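Local atomic coordinates of sortase (Actinomyces oris, PDB entry 5UTT), a protein that probably acts as a class E sortase, a cysteine transpeptidase that joins surface proteins to the cell wall, here represented by its extracellular catalytic domain. Residues A[141-147]-A[163-169]. Residues are numbered along the deposited sequence; the frame is centred on the assembly and turned at random.
Sequences DRYITLT and WIVHAKF
Ile144 and Ala167 face each other in a hydrogen-bonded antiparallel pair, and their side chains meet on the apolar face of the sheet, the CG2 branch of Ile144 lying 3.7 Å from Ala167 CB. With CG1 anti to the backbone N (chi1 -169°), the longer arm of Ile144 leads away from its partner strand and packs against Phe112, Ile101 and Phe76. Leu146 and Val165 extend this apolar layer more loosely, their CB atoms 4.5 Å apart. Each pair is closed by two backbone bonds: Ile144 N reaches Ala167 O at 2.9 Å, Val165 N reaches Leu146 O at 2.8 Å, and each has its reciprocal. Between the pairs the CA-H of Thr145 approaches Val165 O, and beyond Ile144 that of Tyr143 approaches Ala167 O.

The opposite face carries Tyr143, Thr145, Thr147, Ile164, His166 and Lys168. Here Thr145 and His166 run side by side, and Thr145 OG1 sits in the imidazole plane at its edge, 3.0 Å from His166 CD2. Polar bonds to outside groups hold both: OG1 to Asn75 and His166 NE2 to the carbonyl of Val127. Thr145 CG2 also touches Ile164 CG2 at 3.6 Å.

The end at Arg142 and Phe169 is more exposed; it keeps one backbone bond, Phe169 N to Arg142 O at 2.8 Å, with Lys168 along its border. Extended beyond CG, Lys168 passes over one face of the Tyr143 ring, its CB making an off-centre CH-pi contact, before NZ reaches Asp141 OD2 at 3.0 Å, 61° out of the carboxylate plane.

Strands 142-150 and 161-174 form the barrel hairpin that in sortases typically carries the catalytic cysteine and arginine. Its cohesion probably rests mainly on shielded backbone bonds and apolar packing, the peripheral salt bridge adding less because water can screen it.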
loop_
_atom_site.group_PDB
_atom_site.type_symbol
_atom_site.label_atom_id
_atom_site.label_comp_id
_atom_site.label_asym_id
_atom_site.label_seq_id
_atom_site.Cartn_x
_atom_site.Cartn_y
_atom_site.Cartn_z
ATOM N N ASP A 141 -3.498 -12.549 -9.980
ATOM C CA ASP A 141 -4.164 -11.882 -8.874
ATOM C C ASP A 141 -3.732 -10.419 -8.776
ATOM O O ASP A 141 -2.854 -9.984 -9.492
ATOM C CB ASP A 141 -3.832 -12.602 -7.571
ATOM C CG ASP A 141 -4.473 -13.974 -7.487
ATOM O OD1 ASP A 141 -5.625 -14.115 -7.950
ATOM O OD2 ASP A 141 -3.835 -14.899 -6.935
ATOM N N ARG A 142 -4.435 -9.688 -7.942
ATOM C CA ARG A 142 -4.156 -8.281 -7.723
ATOM C C ARG A 142 -3.573 -8.143 -6.323
ATOM O O ARG A 142 -4.211 -8.541 -5.331
ATOM C CB ARG A 142 -5.455 -7.522 -7.846
ATOM C CG ARG A 142 -6.091 -7.543 -9.211
ATOM C CD ARG A 142 -7.516 -7.028 -9.152
ATOM N NE ARG A 142 -8.029 -6.897 -10.498
ATOM C CZ ARG A 142 -8.494 -7.902 -11.234
ATOM N NH1 ARG A 142 -8.569 -9.144 -10.736
ATOM N NH2 ARG A 142 -8.909 -7.652 -12.475
ATOM N N TYR A 143 -2.351 -7.593 -6.230
ATOM C CA TYR A 143 -1.694 -7.371 -4.938
ATOM C C TYR A 143 -1.429 -5.902 -4.721
ATOM O O TYR A 143 -1.367 -5.109 -5.688
ATOM C CB TYR A 143 -0.342 -8.073 -4.846
ATOM C CG TYR A 143 -0.412 -9.530 -4.512
ATOM C CD1 TYR A 143 -0.326 -9.952 -3.206
ATOM C CD2 TYR A 143 -0.643 -10.471 -5.498
ATOM C CE1 TYR A 143 -0.400 -11.287 -2.877
ATOM C CE2 TYR A 143 -0.719 -11.814 -5.193
ATOM C CZ TYR A 143 -0.617 -12.210 -3.863
ATOM O OH TYR A 143 -0.696 -13.520 -3.491
ATOM N N ILE A 144 -1.244 -5.583 -3.450
ATOM C CA ILE A 144 -0.570 -4.308 -3.030
ATOM C C ILE A 144 0.680 -4.740 -2.271
ATOM O O ILE A 144 0.674 -5.779 -1.606
ATOM C CB ILE A 144 -1.488 -3.348 -2.222
ATOM C CG1 ILE A 144 -0.838 -1.938 -2.039
ATOM C CG2 ILE A 144 -1.825 -3.859 -0.826
ATOM C CD1 ILE A 144 -1.707 -0.884 -1.420
ATOM N N THR A 145 1.738 -3.931 -2.353
ATOM C CA THR A 145 2.945 -4.216 -1.643
ATOM C C THR A 145 3.347 -2.917 -0.969
ATOM O O THR A 145 3.383 -1.897 -1.631
ATOM C CB THR A 145 4.079 -4.688 -2.568
ATOM O OG1 THR A 145 3.711 -5.964 -3.152
ATOM C CG2 THR A 145 5.343 -4.930 -1.795
ATOM N N LEU A 146 3.607 -3.001 0.322
ATOM C CA LEU A 146 4.148 -1.840 1.081
ATOM C C LEU A 146 5.578 -2.115 1.421
ATOM O O LEU A 146 5.862 -3.192 2.011
ATOM C CB LEU A 146 3.356 -1.605 2.363
ATOM C CG LEU A 146 2.131 -0.665 2.352
ATOM C CD1 LEU A 146 1.105 -1.104 1.369
ATOM C CD2 LEU A 146 1.509 -0.552 3.743
ATOM N N THR A 147 6.452 -1.113 1.217
ATOM C CA THR A 147 7.868 -1.232 1.497
ATOM C C THR A 147 8.347 -0.094 2.370
ATOM O O THR A 147 7.905 1.030 2.199
ATOM C CB THR A 147 8.777 -1.308 0.208
ATOM O OG1 THR A 147 8.991 -0.034 -0.420
ATOM C CG2 THR A 147 8.139 -2.198 -0.879
ATOM N N TRP A 163 11.566 -3.847 5.147
ATOM C CA TRP A 163 10.378 -4.593 5.563
ATOM C C TRP A 163 9.301 -4.465 4.487
ATOM O O TRP A 163 8.865 -3.371 4.113
ATOM C CB TRP A 163 9.881 -4.090 6.912
ATOM C CG TRP A 163 8.850 -4.975 7.527
ATOM C CD1 TRP A 163 7.575 -5.240 7.075
ATOM C CD2 TRP A 163 8.963 -5.621 8.789
ATOM N NE1 TRP A 163 6.909 -6.044 7.978
ATOM C CE2 TRP A 163 7.761 -6.308 9.027
ATOM C CE3 TRP A 163 9.998 -5.730 9.728
ATOM C CZ2 TRP A 163 7.577 -7.057 10.163
ATOM C CZ3 TRP A 163 9.807 -6.473 10.845
ATOM C CH2 TRP A 163 8.602 -7.123 11.064
ATOM N N ILE A 164 8.837 -5.623 4.006
ATOM C CA ILE A 164 7.911 -5.705 2.878
ATOM C C ILE A 164 6.632 -6.390 3.351
ATOM O O ILE A 164 6.693 -7.423 3.971
ATOM C CB ILE A 164 8.451 -6.583 1.748
ATOM C CG1 ILE A 164 9.898 -6.225 1.408
ATOM C CG2 ILE A 164 7.528 -6.523 0.517
ATOM C CD1 ILE A 164 10.060 -4.817 0.895
ATOM N N VAL A 165 5.483 -5.782 3.069
ATOM C CA VAL A 165 4.182 -6.434 3.328
ATOM C C VAL A 165 3.437 -6.654 2.023
ATOM O O VAL A 165 3.227 -5.730 1.263
ATOM C CB VAL A 165 3.291 -5.642 4.318
ATOM C CG1 VAL A 165 1.888 -6.266 4.491
ATOM C CG2 VAL A 165 3.964 -5.578 5.650
ATOM N N HIS A 166 2.991 -7.888 1.818
ATOM C CA HIS A 166 2.125 -8.207 0.664
ATOM C C HIS A 166 0.659 -8.433 1.083
ATOM O O HIS A 166 0.400 -9.082 2.088
ATOM C CB HIS A 166 2.628 -9.491 -0.031
ATOM C CG HIS A 166 3.946 -9.340 -0.712
ATOM N ND1 HIS A 166 5.019 -10.177 -0.479
ATOM C CD2 HIS A 166 4.392 -8.389 -1.559
ATOM C CE1 HIS A 166 6.046 -9.778 -1.207
ATOM N NE2 HIS A 166 5.695 -8.685 -1.857
ATOM N N ALA A 167 -0.281 -7.908 0.302
ATOM C CA ALA A 167 -1.715 -8.093 0.539
ATOM C C ALA A 167 -2.414 -8.403 -0.790
ATOM O O ALA A 167 -2.181 -7.754 -1.803
ATOM C CB ALA A 167 -2.351 -6.889 1.241
ATOM N N LYS A 168 -3.215 -9.467 -0.765
ATOM C CA LYS A 168 -3.991 -9.899 -1.931
ATOM C C LYS A 168 -5.387 -9.254 -1.944
ATOM O O LYS A 168 -6.038 -9.144 -0.909
ATOM C CB LYS A 168 -4.100 -11.425 -1.906
ATOM C CG LYS A 168 -4.807 -12.003 -3.121
ATOM C CD LYS A 168 -4.654 -13.525 -3.175
ATOM C CE LYS A 168 -5.615 -14.103 -4.185
ATOM N NZ LYS A 168 -5.395 -15.550 -4.458
ATOM N N PHE A 169 -5.845 -8.853 -3.119
ATOM C CA PHE A 169 -7.138 -8.202 -3.257
ATOM C C PHE A 169 -8.264 -9.055 -2.695
ATOM O O PHE A 169 -8.312 -10.280 -2.991
ATOM C CB PHE A 169 -7.369 -7.836 -4.724
ATOM C CG PHE A 169 -8.661 -7.107 -4.981
ATOM C CD1 PHE A 169 -8.828 -5.770 -4.632
ATOM C CD2 PHE A 169 -9.716 -7.762 -5.550
ATOM C CE1 PHE A 169 -10.029 -5.115 -4.851
ATOM C CE2 PHE A 169 -10.900 -7.124 -5.776
ATOM C CZ PHE A 169 -11.068 -5.803 -5.416
#